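Local coordinates for acetyltransferase (Klebsiella pneumoniae, PDB 5XUN), which is the toxin of a type II toxin-antitoxin pair and probably transfers the acetyl group of acetyl-coenzyme A to glycyl-tRNA, at residues L5-I10 and G109-A114; C23-L28 and E135-K140; R118-A123 and K166-L171; Q152-D155 and N159-F162. The protein carries 1 engineered substitution. One frame throughout, in Å; residues are numbered along the deposited sequence.

Contact 1. Residues L5-I10 and G109-A114; sequences LTIEMI and GEMLVA. With ACO (acetyl coenzyme *a), chain E.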
# COMPACT_ATOMS: atom_id res chain seq x y z
N LEU B 5 15.41 -15.67 18.73
CA LEU B 5 15.13 -14.34 18.19
C LEU B 5 13.67 -14.24 17.77
O LEU B 5 13.04 -15.23 17.41
CB LEU B 5 16.04 -14.02 17.00
CG LEU B 5 17.57 -14.07 17.16
CD1 LEU B 5 18.27 -13.72 15.86
CD2 LEU B 5 18.03 -13.14 18.27
N THR B 6 13.13 -13.02 17.85
CA THR B 6 11.76 -12.75 17.47
C THR B 6 11.71 -11.49 16.61
O THR B 6 12.61 -10.65 16.64
CB THR B 6 10.84 -12.57 18.69
OG1 THR B 6 11.37 -11.56 19.55
CG2 THR B 6 10.68 -13.89 19.45
N ILE B 7 10.64 -11.41 15.81
CA ILE B 7 10.39 -10.30 14.90
C ILE B 7 9.24 -9.47 15.43
O ILE B 7 8.22 -10.01 15.89
CB ILE B 7 10.10 -10.81 13.48
CG1 ILE B 7 11.25 -11.67 12.98
CG2 ILE B 7 9.82 -9.65 12.54
CD1 ILE B 7 10.93 -12.47 11.74
N GLU B 8 9.40 -8.15 15.41
CA GLU B 8 8.35 -7.24 15.84
C GLU B 8 8.46 -5.95 15.04
O GLU B 8 9.52 -5.61 14.51
CB GLU B 8 8.46 -6.93 17.35
CG GLU B 8 9.74 -6.18 17.72
CD GLU B 8 9.97 -6.09 19.22
OE1 GLU B 8 9.61 -7.04 19.95
OE2 GLU B 8 10.51 -5.06 19.66
N MET B 9 7.34 -5.25 14.93
CA MET B 9 7.38 -3.86 14.48
C MET B 9 8.20 -3.05 15.47
O MET B 9 8.13 -3.29 16.68
CB MET B 9 5.97 -3.28 14.36
CG MET B 9 5.93 -1.77 14.10
SD MET B 9 4.29 -1.19 13.64
CE MET B 9 4.00 -2.30 12.26
N ILE B 10 9.01 -2.12 14.97
CA ILE B 10 9.88 -1.37 15.86
C ILE B 10 9.03 -0.60 16.86
O ILE B 10 8.06 0.07 16.50
CB ILE B 10 10.83 -0.45 15.07
CG1 ILE B 10 10.05 0.52 14.19
CG2 ILE B 10 11.79 -1.30 14.23
CD1 ILE B 10 10.92 1.58 13.54
N GLY B 109 17.70 -14.17 7.34
CA GLY B 109 17.25 -13.40 6.20
C GLY B 109 16.01 -13.99 5.57
O GLY B 109 15.03 -13.29 5.31
N GLU B 110 16.03 -15.31 5.34
CA GLU B 110 14.85 -16.01 4.82
C GLU B 110 13.65 -15.80 5.73
O GLU B 110 12.54 -15.55 5.25
CB GLU B 110 15.14 -17.50 4.68
CG GLU B 110 13.97 -18.32 4.17
CD GLU B 110 14.40 -19.57 3.42
OE1 GLU B 110 15.62 -19.82 3.34
OE2 GLU B 110 13.51 -20.32 2.96
N MET B 111 13.86 -15.91 7.04
CA MET B 111 12.75 -15.77 7.99
C MET B 111 12.16 -14.37 7.96
O MET B 111 10.95 -14.20 8.10
CB MET B 111 13.20 -16.16 9.40
CG MET B 111 12.15 -15.81 10.43
SD MET B 111 12.02 -16.89 11.85
CE MET B 111 10.93 -18.11 11.11
N LEU B 112 13.00 -13.35 7.79
CA LEU B 112 12.47 -12.00 7.66
C LEU B 112 11.60 -11.87 6.41
O LEU B 112 10.53 -11.26 6.46
CB LEU B 112 13.61 -10.98 7.64
CG LEU B 112 14.10 -10.57 9.03
CD1 LEU B 112 15.07 -9.41 8.93
CD2 LEU B 112 12.94 -10.22 9.93
N VAL B 113 12.04 -12.45 5.29
CA VAL B 113 11.24 -12.38 4.07
C VAL B 113 9.90 -13.10 4.25
O VAL B 113 8.87 -12.65 3.73
CB VAL B 113 12.04 -12.95 2.88
CG1 VAL B 113 11.16 -13.05 1.64
CG2 VAL B 113 13.26 -12.10 2.62
N ALA B 114 9.89 -14.23 4.96
CA ALA B 114 8.63 -14.90 5.24
C ALA B 114 7.71 -14.00 6.06
O ALA B 114 6.50 -13.93 5.80
CB ALA B 114 8.86 -16.22 5.96
N1A ACO E . 17.10 -22.03 6.54
C2A ACO E . 17.59 -21.46 5.42
N3A ACO E . 18.90 -21.27 5.18
C4A ACO E . 19.84 -21.67 6.08
C5A ACO E . 19.38 -22.31 7.33
C6A ACO E . 17.92 -22.48 7.52
N6A ACO E . 17.43 -23.06 8.65
N7A ACO E . 20.47 -22.61 8.05
C8A ACO E . 21.53 -22.19 7.33
N9A ACO E . 21.18 -21.65 6.15
C1B ACO E . 22.15 -21.08 5.17
C2B ACO E . 22.09 -21.71 3.78
O2B ACO E . 23.15 -22.66 3.61
C3B ACO E . 22.25 -20.54 2.83
O3B ACO E . 23.62 -20.40 2.46
P3B ACO E . 24.08 -19.89 1.00
O7A ACO E . 24.00 -21.13 0.13
O8A ACO E . 23.06 -18.83 0.63
O9A ACO E . 25.47 -19.36 1.22
C4B ACO E . 21.87 -19.31 3.65
O4B ACO E . 21.90 -19.68 5.03
C5B ACO E . 20.49 -18.75 3.33
O5B ACO E . 20.54 -17.33 3.50
P1A ACO E . 20.07 -16.62 4.87
O1A ACO E . 20.89 -17.15 6.01
O2A ACO E . 18.56 -16.65 4.97
O3A ACO E . 20.50 -15.12 4.54
P2A ACO E . 21.29 -14.20 5.59
O4A ACO E . 20.78 -14.44 6.99
O5A ACO E . 22.77 -14.28 5.31
O6A ACO E . 20.76 -12.77 5.09
CBP ACO E . 21.09 -10.85 3.73
CCP ACO E . 21.01 -12.37 3.74
CDP ACO E . 19.90 -10.26 4.47
CEP ACO E . 21.12 -10.36 2.29
CAP ACO E . 22.40 -10.53 4.43
OAP ACO E . 23.47 -11.06 3.63
C9P ACO E . 22.62 -9.06 4.61
O9P ACO E . 22.15 -8.46 5.56
N8P ACO E . 23.36 -8.48 3.67
C7P ACO E . 23.94 -7.17 3.84
C6P ACO E . 22.92 -6.07 3.56
C5P ACO E . 22.16 -6.43 2.31
O5P ACO E . 22.73 -6.51 1.23
N4P ACO E . 20.86 -6.65 2.48
C3P ACO E . 20.01 -7.11 1.39
C2P ACO E . 19.67 -6.00 0.41
S1P ACO E . 17.99 -5.52 0.68
C ACO E . 17.73 -4.85 -0.80
O ACO E . 18.54 -5.10 -1.68
CH3 ACO E . 16.52 -3.98 -1.01

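Contact 2. Residues C23-L28 and E135-K140; sequences CGEEAL and EALNEK. With ACO (acetyl coenzyme *a), chain E.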
# COMPACT_ATOMS: atom_id res chain seq x y z
N CYS B 23 25.71 -5.05 9.14
CA CYS B 23 25.28 -6.04 8.17
C CYS B 23 26.29 -6.22 7.04
O CYS B 23 26.10 -7.11 6.21
CB CYS B 23 23.91 -5.65 7.59
SG CYS B 23 23.94 -4.21 6.51
N GLY B 24 27.34 -5.41 7.01
CA GLY B 24 28.34 -5.48 5.96
C GLY B 24 28.10 -4.53 4.81
O GLY B 24 28.93 -4.48 3.89
N GLU B 25 27.00 -3.79 4.83
CA GLU B 25 26.72 -2.75 3.84
C GLU B 25 26.49 -1.47 4.64
O GLU B 25 25.54 -1.38 5.42
CB GLU B 25 25.51 -3.10 2.98
CG GLU B 25 25.66 -2.77 1.51
CD GLU B 25 26.49 -3.79 0.76
OE1 GLU B 25 26.66 -3.64 -0.47
OE2 GLU B 25 26.96 -4.76 1.39
N GLU B 26 27.40 -0.50 4.48
CA GLU B 26 27.37 0.65 5.38
C GLU B 26 26.10 1.46 5.23
O GLU B 26 25.62 2.04 6.21
CB GLU B 26 28.60 1.53 5.14
CG GLU B 26 28.93 2.41 6.34
CD GLU B 26 29.06 1.63 7.65
OE1 GLU B 26 29.43 0.44 7.61
OE2 GLU B 26 28.78 2.22 8.73
N ALA B 27 25.53 1.52 4.03
CA ALA B 27 24.35 2.34 3.82
C ALA B 27 23.20 1.89 4.71
O ALA B 27 22.51 2.71 5.32
CB ALA B 27 23.94 2.30 2.35
N LEU B 28 23.01 0.57 4.83
CA LEU B 28 21.95 0.03 5.66
C LEU B 28 22.28 0.09 7.14
O LEU B 28 21.36 0.12 7.97
CB LEU B 28 21.64 -1.41 5.24
CG LEU B 28 21.26 -1.51 3.76
CD1 LEU B 28 20.76 -2.90 3.39
CD2 LEU B 28 20.24 -0.45 3.37
N GLU B 135 14.19 -3.61 -5.08
CA GLU B 135 15.38 -3.28 -5.86
C GLU B 135 16.58 -3.91 -5.16
O GLU B 135 16.95 -3.49 -4.06
CB GLU B 135 15.55 -1.77 -5.99
CG GLU B 135 16.91 -1.37 -6.50
CD GLU B 135 16.89 -0.00 -7.16
OE1 GLU B 135 17.56 0.17 -8.19
OE2 GLU B 135 16.17 0.88 -6.65
N ALA B 136 17.17 -4.92 -5.79
CA ALA B 136 18.32 -5.58 -5.19
C ALA B 136 19.49 -4.60 -5.13
O ALA B 136 19.81 -3.94 -6.12
CB ALA B 136 18.70 -6.82 -6.00
N LEU B 137 20.11 -4.51 -3.95
CA LEU B 137 21.16 -3.52 -3.73
C LEU B 137 22.43 -3.87 -4.49
O LEU B 137 23.17 -2.97 -4.90
CB LEU B 137 21.45 -3.41 -2.24
CG LEU B 137 21.95 -2.06 -1.73
CD1 LEU B 137 20.80 -1.05 -1.70
CD2 LEU B 137 22.58 -2.22 -0.36
N ASN B 138 22.68 -5.16 -4.68
CA ASN B 138 23.86 -5.64 -5.39
C ASN B 138 23.58 -7.07 -5.84
O ASN B 138 22.51 -7.62 -5.57
CB ASN B 138 25.11 -5.55 -4.51
CG ASN B 138 24.92 -6.19 -3.15
OD1 ASN B 138 24.37 -7.29 -3.02
ND2 ASN B 138 25.39 -5.51 -2.11
N GLU B 139 24.56 -7.67 -6.51
CA GLU B 139 24.36 -9.00 -7.08
C GLU B 139 24.15 -10.06 -6.01
O GLU B 139 23.41 -11.02 -6.23
CB GLU B 139 25.54 -9.36 -7.98
CG GLU B 139 25.48 -8.72 -9.34
CD GLU B 139 24.36 -9.28 -10.20
OE1 GLU B 139 24.03 -10.48 -10.03
OE2 GLU B 139 23.81 -8.53 -11.04
N LYS B 140 24.79 -9.89 -4.86
CA LYS B 140 24.66 -10.82 -3.73
C LYS B 140 23.23 -10.84 -3.20
O LYS B 140 22.68 -11.91 -2.93
CB LYS B 140 25.63 -10.45 -2.61
CG LYS B 140 26.07 -11.63 -1.76
CD LYS B 140 26.04 -11.28 -0.28
CE LYS B 140 26.56 -12.43 0.57
NZ LYS B 140 25.46 -13.23 1.15
N1A ACO E . 17.10 -22.03 6.54
C2A ACO E . 17.59 -21.46 5.42
N3A ACO E . 18.90 -21.27 5.18
C4A ACO E . 19.84 -21.67 6.08
C5A ACO E . 19.38 -22.31 7.33
C6A ACO E . 17.92 -22.48 7.52
N6A ACO E . 17.43 -23.06 8.65
N7A ACO E . 20.47 -22.61 8.05
C8A ACO E . 21.53 -22.19 7.33
N9A ACO E . 21.18 -21.65 6.15
C1B ACO E . 22.15 -21.08 5.17
C2B ACO E . 22.09 -21.71 3.78
O2B ACO E . 23.15 -22.66 3.61
C3B ACO E . 22.25 -20.54 2.83
O3B ACO E . 23.62 -20.40 2.46
P3B ACO E . 24.08 -19.89 1.00
O7A ACO E . 24.00 -21.13 0.13
O8A ACO E . 23.06 -18.83 0.63
O9A ACO E . 25.47 -19.36 1.22
C4B ACO E . 21.87 -19.31 3.65
O4B ACO E . 21.90 -19.68 5.03
C5B ACO E . 20.49 -18.75 3.33
O5B ACO E . 20.54 -17.33 3.50
P1A ACO E . 20.07 -16.62 4.87
O1A ACO E . 20.89 -17.15 6.01
O2A ACO E . 18.56 -16.65 4.97
O3A ACO E . 20.50 -15.12 4.54
P2A ACO E . 21.29 -14.20 5.59
O4A ACO E . 20.78 -14.44 6.99
O5A ACO E . 22.77 -14.28 5.31
O6A ACO E . 20.76 -12.77 5.09
CBP ACO E . 21.09 -10.85 3.73
CCP ACO E . 21.01 -12.37 3.74
CDP ACO E . 19.90 -10.26 4.47
CEP ACO E . 21.12 -10.36 2.29
CAP ACO E . 22.40 -10.53 4.43
OAP ACO E . 23.47 -11.06 3.63
C9P ACO E . 22.62 -9.06 4.61
O9P ACO E . 22.15 -8.46 5.56
N8P ACO E . 23.36 -8.48 3.67
C7P ACO E . 23.94 -7.17 3.84
C6P ACO E . 22.92 -6.07 3.56
C5P ACO E . 22.16 -6.43 2.31
O5P ACO E . 22.73 -6.51 1.23
N4P ACO E . 20.86 -6.65 2.48
C3P ACO E . 20.01 -7.11 1.39
C2P ACO E . 19.67 -6.00 0.41
S1P ACO E . 17.99 -5.52 0.68
C ACO E . 17.73 -4.85 -0.80
O ACO E . 18.54 -5.10 -1.68
CH3 ACO E . 16.52 -3.98 -1.01

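Contact 3. Residues R118-A123 and K166-L171; sequences RVVWGA and KSIEQL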
# COMPACT_ATOMS: atom_id res chain seq x y z
N ARG B 118 3.86 -12.34 5.05
CA ARG B 118 2.64 -12.38 5.84
C ARG B 118 2.06 -10.98 6.02
O ARG B 118 0.83 -10.80 6.00
CB ARG B 118 2.90 -13.05 7.18
CG ARG B 118 1.67 -13.16 8.06
CD ARG B 118 1.98 -13.86 9.37
NE ARG B 118 2.22 -15.29 9.19
CZ ARG B 118 1.27 -16.19 8.97
NH1 ARG B 118 -0.00 -15.81 8.88
NH2 ARG B 118 1.58 -17.46 8.83
N VAL B 119 2.92 -9.98 6.21
CA VAL B 119 2.44 -8.60 6.35
C VAL B 119 1.81 -8.13 5.05
O VAL B 119 0.74 -7.53 5.04
CB VAL B 119 3.58 -7.67 6.80
CG1 VAL B 119 3.13 -6.22 6.73
CG2 VAL B 119 4.04 -8.03 8.20
N VAL B 120 2.48 -8.39 3.93
CA VAL B 120 1.97 -7.96 2.63
C VAL B 120 0.69 -8.71 2.29
O VAL B 120 -0.22 -8.15 1.66
CB VAL B 120 3.05 -8.13 1.55
CG1 VAL B 120 2.46 -7.92 0.16
CG2 VAL B 120 4.19 -7.16 1.82
N TRP B 121 0.61 -9.98 2.67
CA TRP B 121 -0.61 -10.74 2.47
C TRP B 121 -1.77 -10.09 3.21
O TRP B 121 -2.81 -9.80 2.61
CB TRP B 121 -0.41 -12.18 2.95
CG TRP B 121 -1.59 -13.06 2.76
CD1 TRP B 121 -2.31 -13.24 1.61
CD2 TRP B 121 -2.19 -13.91 3.74
NE1 TRP B 121 -3.33 -14.13 1.82
CE2 TRP B 121 -3.28 -14.56 3.13
CE3 TRP B 121 -1.92 -14.18 5.09
CZ2 TRP B 121 -4.09 -15.46 3.81
CZ3 TRP B 121 -2.72 -15.07 5.76
CH2 TRP B 121 -3.79 -15.71 5.13
N GLY B 122 -1.58 -9.79 4.50
CA GLY B 122 -2.60 -9.08 5.24
C GLY B 122 -2.99 -7.77 4.58
O GLY B 122 -4.17 -7.44 4.48
N ALA B 123 -1.99 -7.01 4.11
CA ALA B 123 -2.25 -5.72 3.48
C ALA B 123 -3.02 -5.87 2.18
O ALA B 123 -3.87 -5.03 1.86
CB ALA B 123 -0.93 -4.99 3.25
N LYS B 166 -0.34 -13.18 -5.97
CA LYS B 166 -0.89 -14.48 -6.33
C LYS B 166 -0.07 -15.62 -5.73
O LYS B 166 -0.63 -16.61 -5.25
CB LYS B 166 -0.94 -14.60 -7.85
CG LYS B 166 -1.79 -15.74 -8.34
CD LYS B 166 -1.29 -16.25 -9.67
CE LYS B 166 -1.87 -17.61 -9.96
NZ LYS B 166 -3.24 -17.50 -10.53
N SER B 167 1.25 -15.48 -5.73
CA SER B 167 2.10 -16.49 -5.10
C SER B 167 2.09 -16.37 -3.59
O SER B 167 2.16 -17.39 -2.88
CB SER B 167 3.52 -16.37 -5.64
OG SER B 167 3.53 -16.56 -7.03
N ILE B 168 2.03 -15.15 -3.06
CA ILE B 168 1.98 -14.96 -1.61
C ILE B 168 0.79 -15.71 -1.01
O ILE B 168 0.91 -16.40 0.00
CB ILE B 168 1.94 -13.46 -1.27
CG1 ILE B 168 3.22 -12.77 -1.74
CG2 ILE B 168 1.70 -13.27 0.21
CD1 ILE B 168 3.25 -11.24 -1.48
N GLU B 169 -0.39 -15.58 -1.63
CA GLU B 169 -1.58 -16.22 -1.07
C GLU B 169 -1.46 -17.75 -1.08
O GLU B 169 -1.99 -18.41 -0.18
CB GLU B 169 -2.84 -15.76 -1.79
CG GLU B 169 -2.96 -16.22 -3.21
CD GLU B 169 -4.39 -16.55 -3.57
OE1 GLU B 169 -4.61 -17.05 -4.69
OE2 GLU B 169 -5.27 -16.30 -2.72
N GLN B 170 -0.75 -18.31 -2.06
CA GLN B 170 -0.47 -19.75 -2.05
C GLN B 170 0.34 -20.16 -0.82
O GLN B 170 0.24 -21.30 -0.37
CB GLN B 170 0.27 -20.17 -3.32
CG GLN B 170 -0.49 -20.03 -4.64
CD GLN B 170 -1.56 -21.10 -4.84
OE1 GLN B 170 -1.87 -21.87 -3.93
NE2 GLN B 170 -2.12 -21.16 -6.05
N LEU B 171 1.16 -19.25 -0.29
CA LEU B 171 1.96 -19.56 0.89
C LEU B 171 1.09 -19.80 2.13
O LEU B 171 1.50 -20.55 3.02
CB LEU B 171 2.96 -18.44 1.18
CG LEU B 171 4.04 -18.10 0.16
CD1 LEU B 171 4.86 -16.91 0.64
CD2 LEU B 171 4.95 -19.29 -0.13

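Contact 4. Residues Q152-D155 and N159-F162; sequences QLVD and NLLF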
# COMPACT_ATOMS: atom_id res chain seq x y z
N GLN B 152 12.22 -11.88 -12.14
CA GLN B 152 12.99 -10.81 -12.67
C GLN B 152 12.22 -9.88 -13.55
O GLN B 152 11.59 -10.28 -14.43
CB GLN B 152 14.17 -11.41 -13.44
CG GLN B 152 14.86 -10.45 -14.33
CD GLN B 152 15.83 -9.63 -13.59
OE1 GLN B 152 16.87 -10.10 -13.22
NE2 GLN B 152 15.53 -8.37 -13.44
N LEU B 153 12.30 -8.62 -13.26
CA LEU B 153 11.64 -7.60 -14.03
C LEU B 153 12.60 -6.97 -15.05
O LEU B 153 13.77 -7.07 -14.88
CB LEU B 153 11.13 -6.50 -13.11
CG LEU B 153 10.05 -6.76 -12.07
CD1 LEU B 153 9.86 -5.60 -11.12
CD2 LEU B 153 8.74 -7.16 -12.66
N VAL B 154 12.08 -6.31 -16.08
CA VAL B 154 12.91 -5.65 -17.11
C VAL B 154 13.82 -6.66 -17.79
O VAL B 154 13.34 -7.63 -18.29
CB VAL B 154 13.65 -4.38 -16.60
CG1 VAL B 154 13.97 -3.42 -17.74
CG2 VAL B 154 12.80 -3.63 -15.62
N ASP B 155 15.12 -6.43 -17.87
CA ASP B 155 16.01 -7.39 -18.51
C ASP B 155 16.71 -8.31 -17.52
O ASP B 155 16.49 -8.21 -16.37
CB ASP B 155 16.93 -6.74 -19.56
CG ASP B 155 17.62 -5.50 -19.07
OD1 ASP B 155 17.52 -4.47 -19.74
OD2 ASP B 155 18.29 -5.53 -18.04
N ASN B 159 18.21 -5.00 -11.53
CA ASN B 159 18.09 -5.32 -10.11
C ASN B 159 16.65 -5.27 -9.61
O ASN B 159 16.42 -5.44 -8.41
CB ASN B 159 18.96 -4.36 -9.28
CG ASN B 159 20.44 -4.66 -9.42
OD1 ASN B 159 20.87 -5.80 -9.23
ND2 ASN B 159 21.22 -3.65 -9.79
N LEU B 160 15.69 -5.08 -10.50
CA LEU B 160 14.29 -4.96 -10.11
C LEU B 160 13.67 -6.35 -10.10
O LEU B 160 13.66 -7.05 -11.12
CB LEU B 160 13.54 -4.04 -11.07
CG LEU B 160 14.21 -2.70 -11.36
CD1 LEU B 160 13.39 -1.88 -12.34
CD2 LEU B 160 14.48 -1.91 -10.09
N LEU B 161 13.17 -6.76 -8.94
CA LEU B 161 12.57 -8.07 -8.74
C LEU B 161 11.17 -7.89 -8.17
O LEU B 161 10.79 -6.81 -7.71
CB LEU B 161 13.42 -8.97 -7.83
CG LEU B 161 14.90 -9.10 -8.22
CD1 LEU B 161 15.64 -9.93 -7.20
CD2 LEU B 161 15.03 -9.69 -9.62
N PHE B 162 10.40 -8.98 -8.18
CA PHE B 162 8.98 -8.88 -7.89
C PHE B 162 8.49 -10.24 -7.40
O PHE B 162 8.89 -11.27 -7.95
CB PHE B 162 8.20 -8.45 -9.14
CG PHE B 162 6.71 -8.36 -8.95
CD1 PHE B 162 6.15 -7.37 -8.17
CD2 PHE B 162 5.87 -9.29 -9.56
CE1 PHE B 162 4.78 -7.29 -8.01
CE2 PHE B 162 4.51 -9.21 -9.40
CZ PHE B 162 3.96 -8.21 -8.62

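Contact 1. Residues L5-I10 and G109-A114
Ile7 sends its longer branch from the edge strand 6-9 to helix 108-126, where CD1 ends between two neighbouring residues of one turn. It lies 3.5 Å from CD2 of Leu112 and 3.8 Å from CG of Met111. Because CG1 of Ile7 stands anti to the carbonyl carbon (chi1 -57°) and CD1 continues the chain in extended form, the tip reaches a helix whose nearest CA, that of Leu112, is 7.7 Å away from the CA of Ile7. Leu112 answers with one methyl, CD2, while its side chain also packs on Leu97 and Ile99 of the sheet, so a branched apolar residue suits this buried place. Met111, more exposed, offers the flank of its flexible chain at CG.

This helix is the one whose start binds the pyrophosphate in the GNAT fold. Gly109 N donates to O4A of the cofactor at 3.1 Å, and Glu110 N to O2A at 2.9 Å, so consecutive amides hold two different phosphates. Gly109 suits its place because a CB would clash with O6A of the cofactor. Glu110 reaches out in an extended chain, and OE1 meets the adenine edge-on at C2A, 3.3 Å away.

Contact 2. Residues C23-L28 and E135-K140
Two loop-to-helix junctions face each other here, Glu25 preceding helix 26-34 and Leu137 two residues ahead of helix 139-147, with their CA atoms 9.4 Å apart. Beside them runs the pantetheine arm of acetyl-coenzyme A, so the contact forms part of the cofactor cleft of the GNAT fold.

Leu137 and Glu25 approach from opposite directions, and the Leu137 methyl CD2 meets the aliphatic CG of Glu25 at 3.6 Å. The same methyl is more loosely placed against CD1 of Leu28, 4.2 Å away. Leu28, buried, turns that CD1 towards C6P of the cofactor, 3.8 Å off, and thus gives the pantetheine an apolar wall.

Glu25 is bent at chi2 (79°), which carries its carboxylate across to the amide of Asn138. ND2 of Asn138 lies 2.8 Å from OE1 of Glu25, but the N-H points poorly and the hydrogen bond is weak; carboxylate and amide planes are 62° apart. Asparagine suits this N-cap position because its other end, OD1, accepts from the backbone N of Ala141 in the first turn of its helix. Gly24 has a positive phi, where a CB would be pressed against the preceding carbonyl oxygen. The turn is tied further by Glu25 N, which donates to SG of Cys23 at 3.5 Å. At the acetyl end, Leu137 N donates to the thioester carbonyl atom O of the cofactor over 2.8 Å, with an angle of 135° at the hydrogen.

Contact 3. Residues R118-A123 and K166-L171
Ile168 and Trp121 carry the packing of the C-terminal helix 165-171 against the long helix 108-126 of the GNAT fold. The two short segments cross steeply, at -109°, with their axes 9.7 Å apart, so contact is confined to about one turn of each.

The tight part centres on Ile168, which divides its two branches between neighbouring residues. Its CG2 meets CB of Trp121 at 3.6 Å as the side chains slide past each other in opposite directions. Its other branch, with CG1 anti to the carbonyl carbon, runs out extended to CD1, 3.8 Å from CG1 of Val120, and these two side chains cross at about a right angle. Ile168 and Val120 are both buried, and beta-branched residues present methyls on two sides; Met117 and Tyr163 add to the cover over Ile168, and Ile129 to that over Val120.

The looser side lies towards solvent. There the indole of Trp121 reaches obliquely to the backbone of exposed Glu169, whose carboxylate plane is inclined 50° to the ring. A broad, largely apolar ring with one N-H suits this border: it also stacks with Phe172 and takes a cation-pi contact from Lys125. Chi1 of -178°, which sets CG of Trp121 opposite the backbone N, brings NE1 to 4.0 Å from the CA of Glu169.

Contact 4. Residues Q152-D155 and N159-F162
A beta hairpin closes here, linking the short edge strand 151-152 to strand 160-164 through a loop, and Gln152 and Leu161 form an antiparallel non-hydrogen-bonded pair in it, with CA atoms 4.8 Å apart. One residue further, the Leu153 backbone N donates to the O of Leu160 at 3.0 Å with an N-H...O angle of 156°.

Gln152 and Leu161 share the face turned to helix 139-147. CD2 of Leu161 packs against CA of Gln152 at 3.8 Å, and its buried side chain also rests on Leu146. The amide of Gln152 is folded back by a bend at chi2 (82°), so that NE2 reaches O of its neighbour Leu153, in the carbonyl plane and on a lone pair, at a notably short 2.6 Å. NE2 also bonds to Ser158 O and OE1 to Lys142, and these partners together engage both ends of the amide and fix its rotation; a long polar side chain that can donate and accept suits the loop mouth.

In the GNAT topology the last strand is inserted between 131-135 and 151-152, and the hairpin follows that order. On its other face Leu153 works as the apolar hub: CD2 meets CB of Phe162 at 3.8 Å, and CD1 lies 4.0 Å from CB of Leu160. Phe162 touches mainly through CB, its ring heading away to Phe70. Towards the loop, Val154, with an unusual positive phi of 59°, sets CG2 against CD1 of Leu160 at 3.8 Å.

Acetyl-coenzyme A joins contact 1 and contact 2, whose centres are 18 Å apart: the first helps hold its pyrophosphate, the second lines its pantetheine arm and binds its acetyl oxygen. Contact 4 is 16 Å from contact 2, centre to centre, and the two touch directly, Ala136 N lying 2.8 Å from Asn159 O, a probable hydrogen bond that ties the hairpin to the loop at the acetyl end. Contacts 1 and 3 use successive parts of helix 108-126, their centres 15 Å apart, while strand 160-164 of contact 4 runs directly on into the helix of contact 3. Contact 3 is remote from the pocket, the Val120 side chain being about 13 Å from the cofactor.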